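PDB 4PDY: aminoglycoside phosphotransferase from Alicyclobacillus acidocaldarius subsp. acidocaldarius, which probably acts as a transferase, moving phosphate from a nucleotide to a small-molecule acceptor. Local coordinates for residues A132-A137 against I242-A247; A250-D255 against L279-V284. All coordinates share one frame; numbering follows the deposited sequence.

Contact 1 of 2, residues A132-A137 against I242-A247; sequences AQFHEA and IDFELA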
ATOM      1  N   ALA A 132      11.318   3.701  -3.374  1.00  9.03           N
ATOM      2  CA  ALA A 132      12.603   4.012  -2.765  1.00 10.70           C
ATOM      3  C   ALA A 132      13.032   5.438  -3.062  1.00  9.53           C
ATOM      4  O   ALA A 132      13.560   6.149  -2.215  1.00 10.69           O
ATOM      5  CB  ALA A 132      13.635   3.026  -3.241  1.00 10.78           C
ATOM      6  N   GLN A 133      12.817   5.869  -4.305  1.00  9.13           N
ATOM      7  CA  GLN A 133      13.144   7.241  -4.685  1.00  9.74           C
ATOM      8  C   GLN A 133      12.317   8.247  -3.898  1.00  9.29           C
ATOM      9  O   GLN A 133      12.822   9.292  -3.495  1.00 10.54           O
ATOM     10  CB  GLN A 133      12.949   7.459  -6.194  1.00 10.59           C
ATOM     11  CG  GLN A 133      13.968   6.750  -7.054  1.00 10.67           C
ATOM     12  CD  GLN A 133      13.744   6.976  -8.526  1.00 12.48           C
ATOM     13  OE1 GLN A 133      12.583   7.041  -8.980  1.00 13.68           O
ATOM     14  NE2 GLN A 133      14.830   7.169  -9.276  1.00 13.18           N
ATOM     15  N   PHE A 134      11.034   7.958  -3.720  1.00  9.19           N
ATOM     16  CA  PHE A 134      10.178   8.848  -2.937  1.00  9.91           C
ATOM     17  C   PHE A 134      10.674   8.972  -1.491  1.00 10.43           C
ATOM     18  O   PHE A 134      10.744  10.063  -0.948  1.00 10.20           O
ATOM     19  CB  PHE A 134       8.731   8.343  -2.977  1.00 10.50           C
ATOM     20  CG  PHE A 134       7.768   9.161  -2.143  1.00  9.71           C
ATOM     21  CD1 PHE A 134       7.562  10.501  -2.403  1.00 10.34           C
ATOM     22  CD2 PHE A 134       7.070   8.583  -1.102  1.00  9.86           C
ATOM     23  CE1 PHE A 134       6.683  11.247  -1.646  1.00 11.47           C
ATOM     24  CE2 PHE A 134       6.184   9.309  -0.349  1.00 11.07           C
ATOM     25  CZ  PHE A 134       6.007  10.656  -0.604  1.00 11.07           C
ATOM     26  N   HIS A 135      11.036   7.839  -0.918  1.00 10.19           N
ATOM     27  CA  HIS A 135      11.492   7.821   0.470  1.00 10.38           C
ATOM     28  C   HIS A 135      12.777   8.614   0.609  1.00 11.03           C
ATOM     29  O   HIS A 135      12.916   9.426   1.531  1.00 11.26           O
ATOM     30  CB  HIS A 135      11.667   6.388   0.936  1.00 11.85           C
ATOM     31  CG  HIS A 135      11.788   6.264   2.422  1.00 12.60           C
ATOM     32  ND1 HIS A 135      10.695   6.155   3.246  1.00 14.88           N
ATOM     33  CD2 HIS A 135      12.874   6.252   3.227  1.00 13.61           C
ATOM     34  CE1 HIS A 135      11.101   6.074   4.502  1.00 14.42           C
ATOM     35  NE2 HIS A 135      12.418   6.137   4.513  1.00 17.25           N
ATOM     36  N   GLU A 136      13.693   8.422  -0.333  1.00 11.32           N
ATOM     37  CA  GLU A 136      14.978   9.116  -0.303  1.00 12.49           C
ATOM     38  C   GLU A 136      14.800  10.620  -0.483  1.00 11.58           C
ATOM     39  O   GLU A 136      15.410  11.434   0.212  1.00 13.46           O
ATOM     40  CB  GLU A 136      15.900   8.542  -1.377  1.00 14.82           C
ATOM     41  CG  GLU A 136      17.272   9.189  -1.477  1.00 17.97           C
ATOM     42  CD  GLU A 136      18.219   8.816  -0.340  1.00 22.16           C
ATOM     43  OE1 GLU A 136      17.878   7.950   0.495  1.00 28.16           O
ATOM     44  OE2 GLU A 136      19.326   9.387  -0.297  1.00 33.96           O
ATOM     45  N   ALA A 137      13.976  10.999  -1.476  1.00 11.59           N
ATOM     46  CA  ALA A 137      13.765  12.409  -1.808  1.00 10.50           C
ATOM     47  C   ALA A 137      13.042  13.206  -0.729  1.00 10.77           C
ATOM     48  O   ALA A 137      12.995  14.423  -0.812  1.00 12.65           O
ATOM     49  CB  ALA A 137      13.007  12.542  -3.129  1.00 11.33           C
ATOM     50  N   ILE A 242       0.371   7.668  -7.909  1.00 10.71           N
ATOM     51  CA  ILE A 242      -0.724   8.593  -7.670  1.00 10.77           C
ATOM     52  C   ILE A 242      -1.328   8.312  -6.277  1.00 10.22           C
ATOM     53  O   ILE A 242      -1.038   7.276  -5.662  1.00 10.60           O
ATOM     54  CB  ILE A 242      -1.785   8.550  -8.770  1.00 13.32           C
ATOM     55  CG1 ILE A 242      -2.444   7.191  -8.763  1.00 12.67           C
ATOM     56  CG2 ILE A 242      -1.140   8.843 -10.136  1.00 14.99           C
ATOM     57  CD1 ILE A 242      -3.639   7.106  -9.680  1.00 15.98           C
ATOM     58  N   ASP A 243      -2.158   9.231  -5.819  1.00 10.44           N
ATOM     59  CA  ASP A 243      -2.851   9.117  -4.523  1.00  9.79           C
ATOM     60  C   ASP A 243      -1.919   9.052  -3.316  1.00 10.10           C
ATOM     61  O   ASP A 243      -1.678   7.970  -2.801  1.00 12.04           O
ATOM     62  CB  ASP A 243      -3.814   7.930  -4.497  1.00 11.53           C
ATOM     63  CG  ASP A 243      -4.777   7.988  -3.328  1.00 13.05           C
ATOM     64  OD1 ASP A 243      -4.676   8.924  -2.511  1.00 14.41           O
ATOM     65  OD2 ASP A 243      -5.620   7.073  -3.227  1.00 22.18           O
ATOM     66  N   PHE A 244      -1.428  10.226  -2.939  1.00  8.75           N
ATOM     67  CA  PHE A 244      -0.514  10.376  -1.810  1.00  9.70           C
ATOM     68  C   PHE A 244      -1.268  10.705  -0.526  1.00 10.85           C
ATOM     69  O   PHE A 244      -0.667  11.187   0.414  1.00 11.18           O
ATOM     70  CB  PHE A 244       0.533  11.455  -2.140  1.00  9.84           C
ATOM     71  CG  PHE A 244       1.597  10.987  -3.097  1.00  9.61           C
ATOM     72  CD1 PHE A 244       1.399  11.017  -4.488  1.00 12.28           C
ATOM     73  CD2 PHE A 244       2.785  10.459  -2.603  1.00 10.62           C
ATOM     74  CE1 PHE A 244       2.399  10.567  -5.338  1.00 12.51           C
ATOM     75  CE2 PHE A 244       3.773  10.002  -3.459  1.00 12.25           C
ATOM     76  CZ  PHE A 244       3.579  10.059  -4.813  1.00 12.10           C
ATOM     77  N   GLU A 245      -2.556  10.409  -0.452  1.00 10.27           N
ATOM     78  CA  GLU A 245      -3.381  10.827   0.687  1.00 10.65           C
ATOM     79  C   GLU A 245      -3.020  10.104   1.988  1.00 10.83           C
ATOM     80  O   GLU A 245      -3.293  10.626   3.054  1.00 13.50           O
ATOM     81  CB  GLU A 245      -4.862  10.643   0.358  1.00 10.74           C
ATOM     82  CG  GLU A 245      -5.316  11.520  -0.784  1.00 12.01           C
ATOM     83  CD  GLU A 245      -6.762  11.323  -1.167  1.00 15.33           C
ATOM     84  OE1 GLU A 245      -7.550  10.796  -0.371  1.00 16.87           O
ATOM     85  OE2 GLU A 245      -7.103  11.693  -2.316  1.00 17.13           O
ATOM     86  N   LEU A 246      -2.490   8.895   1.879  1.00 10.08           N
ATOM     87  CA  LEU A 246      -2.052   8.159   3.077  1.00 10.66           C
ATOM     88  C   LEU A 246      -0.565   8.320   3.372  1.00 10.93           C
ATOM     89  O   LEU A 246      -0.079   7.780   4.375  1.00 13.38           O
ATOM     90  CB  LEU A 246      -2.405   6.682   2.923  1.00 13.43           C
ATOM     91  CG  LEU A 246      -3.886   6.362   2.822  1.00 16.76           C
ATOM     92  CD1 LEU A 246      -4.105   4.872   2.742  1.00 18.40           C
ATOM     93  CD2 LEU A 246      -4.654   6.954   3.991  1.00 20.82           C
ATOM     94  N   ALA A 247       0.159   9.051   2.536  1.00  9.64           N
ATOM     95  CA  ALA A 247       1.601   9.192   2.676  1.00  9.78           C
ATOM     96  C   ALA A 247       1.928   9.963   3.949  1.00 10.29           C
ATOM     97  O   ALA A 247       1.226  10.911   4.294  1.00 11.50           O
ATOM     98  CB  ALA A 247       2.216   9.868   1.449  1.00  9.93           C
TER

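Contact 2 of 2, residues A250-D255 against L279-V284; sequences APRALD and LHFDAV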
ATOM      1  N   ALA A 250       7.454   7.538   7.631  1.00 11.30           N
ATOM      2  CA  ALA A 250       7.339   6.162   8.112  1.00 11.38           C
ATOM      3  C   ALA A 250       8.533   5.365   7.663  1.00 11.63           C
ATOM      4  O   ALA A 250       9.126   5.683   6.631  1.00 12.66           O
ATOM      5  CB  ALA A 250       6.061   5.521   7.625  1.00 13.15           C
ATOM      6  N   PRO A 251       8.901   4.305   8.416  1.00 12.00           N
ATOM      7  CA  PRO A 251      10.061   3.532   8.019  1.00 12.27           C
ATOM      8  C   PRO A 251       9.874   2.917   6.641  1.00 11.31           C
ATOM      9  O   PRO A 251       8.807   2.402   6.336  1.00 11.36           O
ATOM     10  CB  PRO A 251      10.149   2.456   9.100  1.00 13.56           C
ATOM     11  CG  PRO A 251       9.532   3.085  10.305  1.00 16.37           C
ATOM     12  CD  PRO A 251       8.386   3.885   9.731  1.00 13.80           C
ATOM     13  N   ARG A 252      10.949   2.932   5.863  1.00 11.07           N
ATOM     14  CA  ARG A 252      10.947   2.402   4.514  1.00 10.41           C
ATOM     15  C   ARG A 252      10.466   0.958   4.437  1.00 11.34           C
ATOM     16  O   ARG A 252       9.825   0.551   3.457  1.00 12.33           O
ATOM     17  CB  ARG A 252      12.330   2.567   3.895  1.00 11.87           C
ATOM     18  CG  ARG A 252      12.365   2.305   2.412  1.00 12.05           C
ATOM     19  CD  ARG A 252      13.663   2.717   1.766  1.00 11.85           C
ATOM     20  NE  ARG A 252      14.742   1.770   2.076  1.00 11.91           N
ATOM     21  CZ  ARG A 252      15.793   1.536   1.296  1.00 12.50           C
ATOM     22  NH1 ARG A 252      15.932   2.180   0.132  1.00 11.57           N
ATOM     23  NH2 ARG A 252      16.699   0.631   1.649  1.00 13.97           N
ATOM     24  N   ALA A 253      10.748   0.166   5.457  1.00 11.40           N
ATOM     25  CA  ALA A 253      10.316  -1.211   5.511  1.00  9.97           C
ATOM     26  C   ALA A 253       8.807  -1.394   5.319  1.00 10.85           C
ATOM     27  O   ALA A 253       8.361  -2.464   4.874  1.00 11.71           O
ATOM     28  CB  ALA A 253      10.747  -1.832   6.849  1.00 11.10           C
ATOM     29  N   LEU A 254       8.011  -0.397   5.703  1.00 11.35           N
ATOM     30  CA  LEU A 254       6.563  -0.528   5.521  1.00 11.66           C
ATOM     31  C   LEU A 254       6.168  -0.613   4.045  1.00 11.49           C
ATOM     32  O   LEU A 254       5.466  -1.536   3.669  1.00 10.96           O
ATOM     33  CB  LEU A 254       5.816   0.599   6.193  1.00 12.98           C
ATOM     34  CG  LEU A 254       5.821   0.602   7.729  1.00 17.36           C
ATOM     35  CD1 LEU A 254       5.003   1.765   8.256  1.00 18.88           C
ATOM     36  CD2 LEU A 254       5.302  -0.711   8.294  1.00 22.61           C
ATOM     37  N   ASP A 255       6.660   0.307   3.226  1.00 10.34           N
ATOM     38  CA  ASP A 255       6.364   0.241   1.803  1.00 11.00           C
ATOM     39  C   ASP A 255       6.979  -1.025   1.205  1.00 11.18           C
ATOM     40  O   ASP A 255       6.360  -1.687   0.370  1.00 10.64           O
ATOM     41  CB  ASP A 255       6.894   1.485   1.079  1.00 11.69           C
ATOM     42  CG  ASP A 255       5.885   2.666   1.014  1.00 11.28           C
ATOM     43  OD1 ASP A 255       4.686   2.542   1.386  1.00 12.00           O
ATOM     44  OD2 ASP A 255       6.355   3.762   0.601  1.00 11.02           O
ATOM     45  N   LEU A 279      16.486  -5.442  -4.943  1.00 11.98           N
ATOM     46  CA  LEU A 279      17.531  -4.866  -5.774  1.00 13.07           C
ATOM     47  C   LEU A 279      17.271  -3.377  -6.040  1.00 11.10           C
ATOM     48  O   LEU A 279      18.188  -2.568  -6.068  1.00 12.84           O
ATOM     49  CB  LEU A 279      17.621  -5.607  -7.113  1.00 15.64           C
ATOM     50  CG  LEU A 279      18.846  -5.353  -7.981  1.00 22.93           C
ATOM     51  CD1 LEU A 279      20.079  -5.964  -7.324  1.00 26.08           C
ATOM     52  CD2 LEU A 279      18.629  -5.941  -9.373  1.00 24.46           C
ATOM     53  N   HIS A 280      16.000  -3.025  -6.278  1.00 11.29           N
ATOM     54  CA  HIS A 280      15.678  -1.657  -6.650  1.00 11.73           C
ATOM     55  C   HIS A 280      15.535  -0.712  -5.470  1.00 11.84           C
ATOM     56  O   HIS A 280      15.822   0.464  -5.617  1.00 14.37           O
ATOM     57  CB  HIS A 280      14.481  -1.624  -7.611  1.00 11.62           C
ATOM     58  CG  HIS A 280      14.848  -2.151  -8.955  1.00 12.82           C
ATOM     59  ND1 HIS A 280      14.911  -3.495  -9.229  1.00 11.87           N
ATOM     60  CD2 HIS A 280      15.249  -1.514 -10.083  1.00 16.10           C
ATOM     61  CE1 HIS A 280      15.351  -3.669 -10.467  1.00 13.66           C
ATOM     62  NE2 HIS A 280      15.534  -2.480 -11.013  1.00 16.39           N
ATOM     63  N   PHE A 281      15.139  -1.213  -4.292  1.00 12.03           N
ATOM     64  CA  PHE A 281      15.316  -0.412  -3.067  1.00 12.13           C
ATOM     65  C   PHE A 281      16.810  -0.170  -2.783  1.00 11.53           C
ATOM     66  O   PHE A 281      17.239   0.952  -2.518  1.00 12.99           O
ATOM     67  CB  PHE A 281      14.626  -1.063  -1.851  1.00 11.12           C
ATOM     68  CG  PHE A 281      13.168  -0.722  -1.731  1.00 10.54           C
ATOM     69  CD1 PHE A 281      12.775   0.416  -1.042  1.00 10.12           C
ATOM     70  CD2 PHE A 281      12.189  -1.535  -2.279  1.00 10.40           C
ATOM     71  CE1 PHE A 281      11.435   0.759  -0.934  1.00 12.08           C
ATOM     72  CE2 PHE A 281      10.841  -1.215  -2.165  1.00  9.93           C
ATOM     73  CZ  PHE A 281      10.467  -0.076  -1.472  1.00  9.94           C
ATOM     74  N   ASP A 282      17.593  -1.239  -2.875  1.00 13.09           N
ATOM     75  CA  ASP A 282      19.029  -1.176  -2.594  1.00 15.31           C
ATOM     76  C   ASP A 282      19.754  -0.202  -3.507  1.00 16.55           C
ATOM     77  O   ASP A 282      20.678   0.470  -3.072  1.00 19.46           O
ATOM     78  CB  ASP A 282      19.641  -2.569  -2.723  1.00 17.49           C
ATOM     79  CG  ASP A 282      20.989  -2.681  -2.067  1.00 20.32           C
ATOM     80  OD1 ASP A 282      21.060  -2.786  -0.817  1.00 24.48           O
ATOM     81  OD2 ASP A 282      21.973  -2.699  -2.808  1.00 25.84           O
ATOM     82  N   ALA A 283      19.319  -0.120  -4.771  1.00 15.69           N
ATOM     83  CA  ALA A 283      19.932   0.779  -5.754  1.00 17.34           C
ATOM     84  C   ALA A 283      19.834   2.251  -5.333  1.00 18.66           C
ATOM     85  O   ALA A 283      20.728   3.047  -5.607  1.00 23.85           O
ATOM     86  CB  ALA A 283      19.277   0.579  -7.116  1.00 19.52           C
ATOM     87  N   VAL A 284      18.749   2.608  -4.664  1.00 15.39           N
ATOM     88  CA  VAL A 284      18.581   3.971  -4.176  1.00 15.11           C
ATOM     89  C   VAL A 284      19.348   4.193  -2.861  1.00 14.21           C
ATOM     90  O   VAL A 284      20.042   5.190  -2.704  1.00 17.50           O
ATOM     91  CB  VAL A 284      17.083   4.313  -4.027  1.00 13.44           C
ATOM     92  CG1 VAL A 284      16.902   5.706  -3.459  1.00 14.49           C
ATOM     93  CG2 VAL A 284      16.381   4.179  -5.374  1.00 14.17           C
TER

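Contact 1 of 2, residues A132-A137 against I242-A247
Phe244, the aromatic residue of an Asp-Phe-Glu sequence standing where protein kinases carry Asp-Phe-Gly, meets Phe134 on helix 121-137. The two rings form an edge-to-face pair, with centroids 5.0 Å apart and planes inclined at 60°. Phe134 offers a face and Phe244 an edge. The point of the wedge is Phe244 CE2, which stands over that face away from its middle, toward the rim, 3.6 Å from Phe134 CE1. Its neighbour follows it in, Phe244 CD2 lying 3.8 Å from Phe134 CZ. With CG anti to the backbone N (chi1 177°), the Phe134 ring reaches out from the helix toward the loop. Phe244 takes the other course, with CG anti to its carbonyl carbon (chi1 -76°), and the two side chains run past each other in opposite senses.

The loop of 242-247 folds into a type I beta turn from Phe244 to Ala247, closed by Ala247 N to Phe244 O at 3.1 Å. This turn brings a second apolar group to the same ring: Ala247 CB is 4.4 Å from Phe134 CZ. Further out, Leu74 of helix 64-79 touches both phenylalanines, Met70 packs on Phe244, and His223 makes another edge-to-face pair with Phe244. A phenylalanine set between that helix and a histidine that probably corresponds to the one in the kinase catalytic loop recalls the Asp-Phe-Gly phenylalanine of kinases. Just beside it, Glu245 OE2 pairs with Lys58 and Tyr106 OH.

No hydrogen bond crosses this buried contact, so the turn is held against the helix by ring packing and dispersion, while the acidic residues flanking Phe244 keep their polar ends off the interface.

Contact 2 of 2, residues A250-D255 against L279-V284
Arg252, on helix 252-266, faces Phe281, on helix 271-284; their CA atoms, the nearest pair between the two segments, are 9.2 Å apart. Long side chains bridge that spacing. The aliphatic part of Arg252 runs along the edge of the Phe281 ring, CD 3.7 Å from Phe281 CD1 and CG 3.8 Å from Phe281 CE1. A bend at chi3 (75°) then turns the guanidinium to the backbone of the other helix, where NH1 gives a hydrogen bond to Phe281 O at 3.2 Å. That bond is rather bent, 139° at the hydrogen, and the donor sits 54° out of the carbonyl plane. Because guanidinium and ring are perpendicular and NH1 lies at the ring edge, this is no cation-pi stack.

At its far end the ring reaches the backbone of the 250-255 segment, Phe281 CZ being 4.5 Å from Asp255 C. The Asp255 carboxylate is taken up by the backbone N of His223 and of Leu224, much as the aspartate of the corresponding kinase helix holds the catalytic loop. Phe281 also rests on Ala128 and Ala132 of helix 121-137.

Arg252 NH2 forms a salt bridge with Glu291 and bonds to Arg285 O. A leucine in its place would probably leave Glu291 without its counter-charge and the carbonyls of Phe281 and Arg285 without this donor. One buried cation thus satisfies the backbone oxygens of Phe281 and Arg285 while its methylenes pack on an aromatic edge, and Glu291 is likely to offset its charge.

The two contacts follow one another along the chain, contact 1 closing at Ala247 and contact 2 opening at Ala250, with the short strand 248-249 between; their centres are 11 Å apart. Helix 121-137 joins them directly. Phe134 faces the loop of contact 1, whereas Ala132 CB touches Phe281 CD1 of contact 2 at 3.5 Å, and His135 packs against Ala250 and Arg252. His223 is a second meeting point, its ring against Phe244 and its backbone N bonded to Asp255. Together they tie the Asp-Phe-Glu loop, next to the histidine ligand pocket at Ile242, into the helical part of this kinase-like fold.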